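Local coordinates for protein relik capsid n-terminal domain (Oryctolagus cuniculus, PDB 2XGU) that probably forms, as the N-terminal domain of a lentiviral capsid protein, part of the shell that encloses the viral genome, at residues A[36-39]-A[40-44]; A[52-55]-A[56-60]; A[98-101]-A[102-105]. All coordinates share one frame; numbering follows the deposited sequence.

Contact 1 (A[36-39]-A[40-44]); sequences TITY and FGVIS
Tyr39 and Ile43, one turn apart on helix 34-43, make the apolar side-chain contact of this stretch. CE2 of the Tyr39 ring lies 3.7 Å from CG2 of Ile43 and 4.0 Å from its CD1, and the two side chains cross at a slant. The phenol swings out with CG anti to the backbone N (chi1 -173°), while Ile43 holds CG1 between its backbone N and carbonyl carbon (chi1 67°), which sets CD1 as well as CG2 beside the ring. Val42 packs against backbone, its CG2 3.4 Å from Thr38 O.

Four successive i to i+4 main-chain bonds link the two halves of the stretch. Phe40 N donates to Thr36 O at 2.8 Å, followed by Gly41 N to Ile37 O, Val42 N to Thr38 O and Ile43 N to Tyr39 O. At the C-terminal end Phe40 O is gripped twice: Ser44 OG donates to it at 2.7 Å, and Ser44 N adds a weak bond. Ser44 CB rests 4.0 Å above one face of the Phe40 ring, offset toward its rim.

Outside the stretch, Phe40 meets Trp22 and helix 118-134, and Arg125 bonds Gly41 O and Ser44 OG. Thr38 OG1 bonds Thr38 OG1 of the second subunit. These contacts are those of an amphipathic alpha-helix in the helical bundle of a retroviral capsid N-terminal domain, with Phe40 on its inward side and Thr38 at the subunit contact.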
ATOM      1  N   THR A  36       8.910  -7.185   8.616  1.00 13.45           N
ATOM      2  CA  THR A  36       9.170  -5.824   9.098  1.00 15.14           C
ATOM      3  C   THR A  36       8.048  -4.856   8.704  1.00 13.82           C
ATOM      4  O   THR A  36       7.668  -3.961   9.484  1.00 11.90           O
ATOM      5  CB  THR A  36      10.521  -5.314   8.607  1.00 16.39           C
ATOM      6  OG1 THR A  36      11.530  -6.213   9.072  1.00 17.69           O
ATOM      7  CG2 THR A  36      10.811  -3.910   9.149  1.00 14.00           C
ATOM      8  N   ILE A  37       7.524  -5.028   7.495  1.00 14.22           N
ATOM      9  CA  ILE A  37       6.404  -4.215   7.027  1.00 11.60           C
ATOM     10  C   ILE A  37       5.141  -4.473   7.865  1.00 10.73           C
ATOM     11  O   ILE A  37       4.482  -3.546   8.311  1.00 11.80           O
ATOM     12  CB  ILE A  37       6.142  -4.429   5.533  1.00 11.06           C
ATOM     13  CG1 ILE A  37       7.405  -4.108   4.715  1.00 14.47           C
ATOM     14  CG2 ILE A  37       4.947  -3.585   5.094  1.00 12.09           C
ATOM     15  CD1 ILE A  37       7.315  -4.507   3.221  1.00 18.52           C
ATOM     16  N   THR A  38       4.837  -5.735   8.139  1.00 13.24           N
ATOM     17  CA  THR A  38       3.745  -6.038   9.049  1.00 11.90           C
ATOM     18  C   THR A  38       3.972  -5.408  10.437  1.00 11.93           C
ATOM     19  O   THR A  38       3.070  -4.825  11.031  1.00 12.82           O
ATOM     20  CB  THR A  38       3.611  -7.542   9.198  1.00 15.64           C
ATOM     21  OG1 THR A  38       3.263  -8.099   7.923  1.00 16.01           O
ATOM     22  CG2 THR A  38       2.546  -7.900  10.217  1.00 19.08           C
ATOM     23  N   TYR A  39       5.195  -5.527  10.937  1.00 12.57           N
ATOM     24  CA  TYR A  39       5.554  -4.944  12.233  1.00 11.79           C
ATOM     25  C   TYR A  39       5.308  -3.435  12.247  1.00 11.70           C
ATOM     26  O   TYR A  39       4.692  -2.907  13.185  1.00 11.52           O
ATOM     27  CB  TYR A  39       7.029  -5.259  12.535  1.00 11.43           C
ATOM     28  CG  TYR A  39       7.551  -4.878  13.916  1.00 11.44           C
ATOM     29  CD1 TYR A  39       7.809  -5.862  14.869  1.00 13.87           C
ATOM     30  CD2 TYR A  39       7.834  -3.560  14.247  1.00 12.69           C
ATOM     31  CE1 TYR A  39       8.309  -5.546  16.120  1.00 14.07           C
ATOM     32  CE2 TYR A  39       8.343  -3.235  15.519  1.00 13.34           C
ATOM     33  CZ  TYR A  39       8.572  -4.233  16.434  1.00 13.31           C
ATOM     34  OH  TYR A  39       9.081  -3.931  17.679  1.00 13.67           O
ATOM     35  N   PHE A  40       5.753  -2.738  11.200  1.00 10.74           N
ATOM     36  CA  PHE A  40       5.481  -1.313  11.138  1.00 11.94           C
ATOM     37  C   PHE A  40       3.970  -1.033  11.134  1.00 10.52           C
ATOM     38  O   PHE A  40       3.494  -0.091  11.789  1.00 11.19           O
ATOM     39  CB  PHE A  40       6.152  -0.677   9.911  1.00 11.68           C
ATOM     40  CG  PHE A  40       6.109   0.826   9.924  1.00 15.21           C
ATOM     41  CD1 PHE A  40       7.036   1.554  10.653  1.00 21.01           C
ATOM     42  CD2 PHE A  40       5.121   1.500   9.235  1.00 18.85           C
ATOM     43  CE1 PHE A  40       6.984   2.942  10.668  1.00 22.30           C
ATOM     44  CE2 PHE A  40       5.063   2.882   9.258  1.00 21.56           C
ATOM     45  CZ  PHE A  40       5.988   3.591   9.972  1.00 20.44           C
ATOM     46  N   GLY A  41       3.202  -1.835  10.391  1.00 12.18           N
ATOM     47  CA  GLY A  41       1.757  -1.670  10.369  1.00 11.36           C
ATOM     48  C   GLY A  41       1.136  -1.766  11.760  1.00 10.50           C
ATOM     49  O   GLY A  41       0.292  -0.961  12.126  1.00 12.93           O
ATOM     50  N   VAL A  42       1.572  -2.748  12.539  1.00 12.31           N
ATOM     51  CA  VAL A  42       1.057  -2.971  13.883  1.00 11.19           C
ATOM     52  C   VAL A  42       1.399  -1.807  14.827  1.00 13.35           C
ATOM     53  O   VAL A  42       0.533  -1.278  15.539  1.00 17.37           O
ATOM     54  CB  VAL A  42       1.574  -4.324  14.459  1.00 15.80           C
ATOM     55  CG1 VAL A  42       1.194  -4.473  15.929  1.00 16.74           C
ATOM     56  CG2 VAL A  42       1.035  -5.512  13.647  1.00 16.38           C
ATOM     57  N   ILE A  43       2.661  -1.385  14.835  1.00 13.44           N
ATOM     58  CA  ILE A  43       3.070  -0.383  15.820  1.00 14.53           C
ATOM     59  C   ILE A  43       2.588   1.031  15.510  1.00 17.63           C
ATOM     60  O   ILE A  43       2.480   1.864  16.417  1.00 17.07           O
ATOM     61  CB  ILE A  43       4.612  -0.350  16.039  1.00 13.41           C
ATOM     62  CG1 ILE A  43       5.340   0.154  14.796  1.00 13.25           C
ATOM     63  CG2 ILE A  43       5.119  -1.720  16.489  1.00 16.85           C
ATOM     64  CD1 ILE A  43       6.819   0.409  15.047  1.00 18.74           C
ATOM     65  N   SER A  44       2.293   1.312  14.246  1.00 13.74           N
ATOM     66  CA  SER A  44       2.077   2.703  13.833  1.00 13.29           C
ATOM     67  C   SER A  44       0.625   3.139  13.882  1.00 12.54           C
ATOM     68  O   SER A  44       0.306   4.270  13.528  1.00 12.42           O
ATOM     69  CB  SER A  44       2.602   2.909  12.416  1.00 12.01           C
ATOM     70  OG  SER A  44       1.884   2.084  11.488  1.00 13.43           O
TER

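Contact 2 (A[52-55]-A[56-60]); sequences INML and LNVTP
The flat carboxamide of Asn57 sits close to the Asn53 carbonyl, with CG 3.0 Å from Asn53 O. Its OD1 lies 3.2 Å from Asn53 O, two acceptors that cannot bond each other, whereas the backbone N of Asn57 donates to that oxygen at 2.8 Å. The other amide, that of Asn53, has Leu56 CD1 4.2 Å from its OD1; this amide is held at both ends, OD1 by Tyr124 OH and ND2 by Arg103 O.

Two apolar pairs are spaced i to i+4. Ile52 and Leu56 run alongside each other, with Ile52 CG2 4.1 Å from Leu56 CD1. The Met54 side chain curls round, which brings its SD to 3.7 Å from Val58 CG1. This is the C-terminal turn of helix 49-57, part of the capsid domain's helical bundle. As the helix runs out, a side chain replaces the next amide: Thr59 OG1 donates to Leu55 O at 2.7 Å, placed there by chi1 of -52°, which sets OG1 beside the backbone N. Trp22 NE1 also bonds Thr59 OG1 and, weakly, Leu55 O, tying the turn to helix 16-29. Lys66 NZ bonds the carbonyl oxygens of Leu56 and Thr59.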
ATOM      1  N   ILE A  52       5.671   9.067  12.764  1.00 12.16           N
ATOM      2  CA  ILE A  52       6.071   8.200  11.670  1.00 11.29           C
ATOM      3  C   ILE A  52       7.435   8.620  11.132  1.00 11.69           C
ATOM      4  O   ILE A  52       8.296   7.789  10.880  1.00 14.06           O
ATOM      5  CB  ILE A  52       5.010   8.220  10.564  1.00 12.40           C
ATOM      6  CG1 ILE A  52       3.768   7.456  11.037  1.00 16.92           C
ATOM      7  CG2 ILE A  52       5.575   7.609   9.262  1.00 13.57           C
ATOM      8  CD1 ILE A  52       2.541   7.678  10.171  1.00 22.62           C
ATOM      9  N   ASN A  53       7.619   9.917  10.934  1.00 10.55           N
ATOM     10  CA  ASN A  53       8.877  10.417  10.408  1.00 11.38           C
ATOM     11  C   ASN A  53      10.007  10.183  11.391  1.00 15.45           C
ATOM     12  O   ASN A  53      11.133   9.937  10.991  1.00 14.49           O
ATOM     13  CB  ASN A  53       8.754  11.888  10.035  1.00 15.65           C
ATOM     14  CG  ASN A  53       7.836  12.083   8.847  1.00 15.50           C
ATOM     15  OD1 ASN A  53       7.674  11.157   8.044  1.00 17.75           O
ATOM     16  ND2 ASN A  53       7.230  13.256   8.729  1.00 18.17           N
ATOM     17  N   MET A  54       9.684  10.230  12.678  1.00 13.52           N
ATOM     18  CA  MET A  54      10.671   9.984  13.711  1.00 17.75           C
ATOM     19  C   MET A  54      11.237   8.574  13.525  1.00 14.25           C
ATOM     20  O   MET A  54      12.464   8.367  13.516  1.00 16.24           O
ATOM     21  CB  MET A  54       9.990  10.126  15.076  1.00 23.60           C
ATOM     22  CG  MET A  54      10.764  10.881  16.094  1.00 42.21           C
ATOM     23  SD  MET A  54      12.195   9.905  16.501  1.00 71.62           S
ATOM     24  CE  MET A  54      11.492   8.284  16.632  1.00 15.68           C
ATOM     25  N   LEU A  55      10.366   7.588  13.387  1.00 14.46           N
ATOM     26  CA  LEU A  55      10.836   6.211  13.280  1.00 16.46           C
ATOM     27  C   LEU A  55      11.576   5.976  11.972  1.00 20.46           C
ATOM     28  O   LEU A  55      12.568   5.246  11.943  1.00 18.89           O
ATOM     29  CB  LEU A  55       9.696   5.203  13.433  1.00 24.36           C
ATOM     30  CG  LEU A  55       9.295   4.826  14.863  1.00 25.42           C
ATOM     31  CD1 LEU A  55       8.378   3.629  14.827  1.00 26.83           C
ATOM     32  CD2 LEU A  55      10.499   4.524  15.727  1.00 23.34           C
ATOM     33  N   LEU A  56      11.098   6.580  10.889  1.00 16.09           N
ATOM     34  CA  LEU A  56      11.783   6.456   9.606  1.00 16.91           C
ATOM     35  C   LEU A  56      13.178   7.072   9.695  1.00 18.26           C
ATOM     36  O   LEU A  56      14.165   6.486   9.248  1.00 18.56           O
ATOM     37  CB  LEU A  56      10.996   7.133   8.478  1.00 18.45           C
ATOM     38  CG  LEU A  56       9.657   6.516   8.062  1.00 20.09           C
ATOM     39  CD1 LEU A  56       9.006   7.352   6.975  1.00 20.87           C
ATOM     40  CD2 LEU A  56       9.851   5.082   7.585  1.00 26.16           C
ATOM     41  N   ASN A  57      13.252   8.257  10.293  1.00 15.60           N
ATOM     42  CA  ASN A  57      14.494   9.023  10.307  1.00 15.81           C
ATOM     43  C   ASN A  57      15.581   8.437  11.201  1.00 17.67           C
ATOM     44  O   ASN A  57      16.769   8.655  10.953  1.00 19.17           O
ATOM     45  CB  ASN A  57      14.214  10.464  10.727  1.00 18.10           C
ATOM     46  CG  ASN A  57      13.477  11.256   9.651  1.00 23.91           C
ATOM     47  OD1 ASN A  57      12.976  12.349   9.910  1.00 31.60           O
ATOM     48  ND2 ASN A  57      13.431  10.715   8.441  1.00 21.76           N
ATOM     49  N   VAL A  58      15.194   7.698  12.238  1.00 15.12           N
ATOM     50  CA  VAL A  58      16.200   7.120  13.133  1.00 16.10           C
ATOM     51  C   VAL A  58      16.696   5.768  12.641  1.00 16.27           C
ATOM     52  O   VAL A  58      17.624   5.199  13.210  1.00 18.03           O
ATOM     53  CB  VAL A  58      15.694   6.974  14.592  1.00 21.96           C
ATOM     54  CG1 VAL A  58      15.307   8.327  15.164  1.00 38.05           C
ATOM     55  CG2 VAL A  58      14.551   5.969  14.665  1.00 21.45           C
ATOM     56  N   THR A  59      16.105   5.264  11.563  1.00 17.44           N
ATOM     57  CA  THR A  59      16.541   3.987  11.025  1.00 19.36           C
ATOM     58  C   THR A  59      17.849   4.139  10.247  1.00 19.92           C
ATOM     59  O   THR A  59      17.896   4.874   9.265  1.00 24.11           O
ATOM     60  CB  THR A  59      15.454   3.374  10.142  1.00 25.69           C
ATOM     61  OG1 THR A  59      14.215   3.336  10.873  1.00 24.61           O
ATOM     62  CG2 THR A  59      15.846   1.968   9.712  1.00 30.46           C
ATOM     63  N   PRO A  60      18.928   3.471  10.704  1.00 23.82           N
ATOM     64  CA  PRO A  60      20.222   3.561  10.018  1.00 23.63           C
ATOM     65  C   PRO A  60      20.340   2.501   8.934  1.00 29.79           C
ATOM     66  O   PRO A  60      19.597   1.512   8.956  1.00 32.99           O
ATOM     67  CB  PRO A  60      21.219   3.246  11.135  1.00 27.07           C
ATOM     68  CG  PRO A  60      20.498   2.238  11.955  1.00 25.70           C
ATOM     69  CD  PRO A  60      19.035   2.667  11.939  1.00 25.36           C
TER

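Contact 3 (A[98-101]-A[102-105]); sequences TSDQ and IRGI
Asp100 and Ile105 meet across the end of a short helix, where the Ile105 CD1 methyl comes to 3.2 Å from OD1 of the Asp100 carboxylate. The same methyl also sits over the centre of the Arg103 guanidinium, 4.0 Å above its plane, so it lies beside two charged groups. These groups do not form a salt bridge: Asp100 OD1 and Arg103 NH1 are 4.4 Å apart, and the oxygen stands well out of the guanidinium plane. A water joins them instead, donating to Asp100 OD1 at 2.7 Å, accepting from Arg103 NH1, and donating also to Ser99 OG. Arg103 reaches the water by a bend in its chain (chi3 70°) after its methylenes have passed over Ser99 O, with CG 3.2 Å from that oxygen.

Backbone bonds set the positions from which these side chains start. Ile102 N donates to Thr98 O and Arg103 N to Ser99 O, the latter at 2.9 Å. Beyond them Ile105 N reaches back to Asp100 O at 2.9 Å, while Gly104 N donates to Gln101 O from above the carbonyl plane. Gly104 makes this reversal with a positive phi of 75°. At the other end Thr98 OG1 accepts from Gln101 N at 3.2 Å.

Further out, Asp81 OD2 also bonds Ser99 OG, which is consistent with a second-shell role in positioning one of the water's partners. Ile102 packs on Trp80 of helix 63-83 and on Leu123, Tyr124 and Trp127 of helix 118-134. The result is a single-turn helix closed at both ends, by a threonine N-cap at Thr98 and a Schellman motif at Gly104.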
ATOM      1  N   THR A  98      -2.587  19.986   2.212  1.00 17.65           N
ATOM      2  CA  THR A  98      -1.557  19.761   1.209  1.00 17.61           C
ATOM      3  C   THR A  98      -0.777  18.495   1.556  1.00 16.53           C
ATOM      4  O   THR A  98      -0.831  18.000   2.692  1.00 15.64           O
ATOM      5  CB  THR A  98      -0.540  20.910   1.154  1.00 18.90           C
ATOM      6  OG1 THR A  98       0.213  20.924   2.372  1.00 20.59           O
ATOM      7  CG2 THR A  98      -1.235  22.264   0.963  1.00 20.80           C
ATOM      8  N   SER A  99      -0.019  17.978   0.601  1.00 18.72           N
ATOM      9  CA  SER A  99       0.792  16.809   0.910  1.00 16.06           C
ATOM     10  C   SER A  99       1.822  17.114   1.989  1.00 17.48           C
ATOM     11  O   SER A  99       2.128  16.238   2.804  1.00 16.62           O
ATOM     12  CB  SER A  99       1.449  16.196  -0.337  1.00 18.47           C
ATOM     13  OG  SER A  99       2.509  16.996  -0.828  1.00 21.05           O
ATOM     14  N   ASP A 100       2.358  18.337   2.007  1.00 15.14           N
ATOM     15  CA  ASP A 100       3.352  18.677   3.035  1.00 16.87           C
ATOM     16  C   ASP A 100       2.722  18.540   4.413  1.00 16.69           C
ATOM     17  O   ASP A 100       3.312  17.954   5.327  1.00 20.07           O
ATOM     18  CB  ASP A 100       3.882  20.102   2.846  1.00 17.27           C
ATOM     19  CG  ASP A 100       5.057  20.188   1.869  1.00 21.39           C
ATOM     20  OD1 ASP A 100       5.618  19.146   1.480  1.00 25.08           O
ATOM     21  OD2 ASP A 100       5.423  21.328   1.505  1.00 29.68           O
ATOM     22  N   GLN A 101       1.496  19.036   4.555  1.00 16.66           N
ATOM     23  CA  GLN A 101       0.771  18.943   5.815  1.00 18.13           C
ATOM     24  C   GLN A 101       0.458  17.490   6.181  1.00 20.18           C
ATOM     25  O   GLN A 101       0.585  17.085   7.334  1.00 17.51           O
ATOM     26  CB  GLN A 101      -0.523  19.763   5.743  1.00 21.39           C
ATOM     27  CG  GLN A 101      -0.280  21.273   5.685  1.00 22.90           C
ATOM     28  CD  GLN A 101      -1.557  22.074   5.521  1.00 26.82           C
ATOM     29  OE1 GLN A 101      -1.846  22.975   6.314  1.00 32.43           O
ATOM     30  NE2 GLN A 101      -2.327  21.758   4.487  1.00 21.43           N
ATOM     31  N   ILE A 102       0.034  16.710   5.192  1.00 15.96           N
ATOM     32  CA  ILE A 102      -0.246  15.299   5.431  1.00 18.74           C
ATOM     33  C   ILE A 102       1.008  14.562   5.919  1.00 14.22           C
ATOM     34  O   ILE A 102       0.927  13.729   6.827  1.00 17.00           O
ATOM     35  CB  ILE A 102      -0.880  14.646   4.177  1.00 17.20           C
ATOM     36  CG1 ILE A 102      -2.292  15.186   3.966  1.00 17.41           C
ATOM     37  CG2 ILE A 102      -0.893  13.126   4.278  1.00 15.24           C
ATOM     38  CD1 ILE A 102      -2.787  15.027   2.539  1.00 17.11           C
ATOM     39  N   ARG A 103       2.170  14.908   5.359  1.00 12.47           N
ATOM     40  CA  ARG A 103       3.456  14.298   5.723  1.00 16.26           C
ATOM     41  C   ARG A 103       4.062  14.865   7.015  1.00 18.81           C
ATOM     42  O   ARG A 103       5.150  14.443   7.425  1.00 20.84           O
ATOM     43  CB  ARG A 103       4.453  14.487   4.576  1.00 17.66           C
ATOM     44  CG  ARG A 103       4.101  13.775   3.267  1.00 17.33           C
ATOM     45  CD  ARG A 103       4.954  14.275   2.097  1.00 27.91           C
ATOM     46  NE  ARG A 103       6.347  13.862   2.221  1.00 33.05           N
ATOM     47  CZ  ARG A 103       7.327  14.289   1.434  1.00 31.91           C
ATOM     48  NH1 ARG A 103       7.072  15.151   0.455  1.00 27.49           N
ATOM     49  NH2 ARG A 103       8.563  13.852   1.624  1.00 34.56           N
ATOM     50  N   GLY A 104       3.390  15.829   7.632  1.00 17.69           N
ATOM     51  CA  GLY A 104       3.841  16.431   8.877  1.00 19.24           C
ATOM     52  C   GLY A 104       5.001  17.411   8.764  1.00 19.58           C
ATOM     53  O   GLY A 104       5.684  17.701   9.749  1.00 23.18           O
ATOM     54  N   ILE A 105       5.225  17.936   7.568  1.00 17.69           N
ATOM     55  CA  ILE A 105       6.345  18.845   7.340  1.00 20.37           C
ATOM     56  C   ILE A 105       6.086  20.212   7.968  1.00 24.32           C
ATOM     57  O   ILE A 105       5.074  20.856   7.686  1.00 30.41           O
ATOM     58  CB  ILE A 105       6.621  18.993   5.846  1.00 22.68           C
ATOM     59  CG1 ILE A 105       7.040  17.642   5.267  1.00 26.37           C
ATOM     60  CG2 ILE A 105       7.708  20.044   5.602  1.00 25.66           C
ATOM     61  CD1 ILE A 105       7.208  17.630   3.759  1.00 30.98           C
TER
HETATM   62  O   HOH W   1       5.015  16.952   0.003  1.00 24.70           O

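In the fold
Contacts 1 and 2 lie on consecutive helices, 34-43 and 49-57, and pack directly: Ile43 CD1 is 3.6 Å from Leu55 CD1, and Phe40 meets Ile52. Contact 3, on the short helix 99-102, lies on the opposite side of the chain's centre from contact 1, but it joins contact 2 through a probable hydrogen bond from Asn53 ND2 to Arg103 O. All three are partly buried and touch helix 118-134: contacts 1 and 2 bury Phe40, Ile52, Leu55 and Leu56, whereas contact 3 buries Ile102 but exposes Asp100 and Ile105. Contact 1 also meets the second subunit through Thr38, contact 2 ends its helix with a threonine hydroxyl, and contact 3 uses a water to join serine, aspartate and arginine side chains.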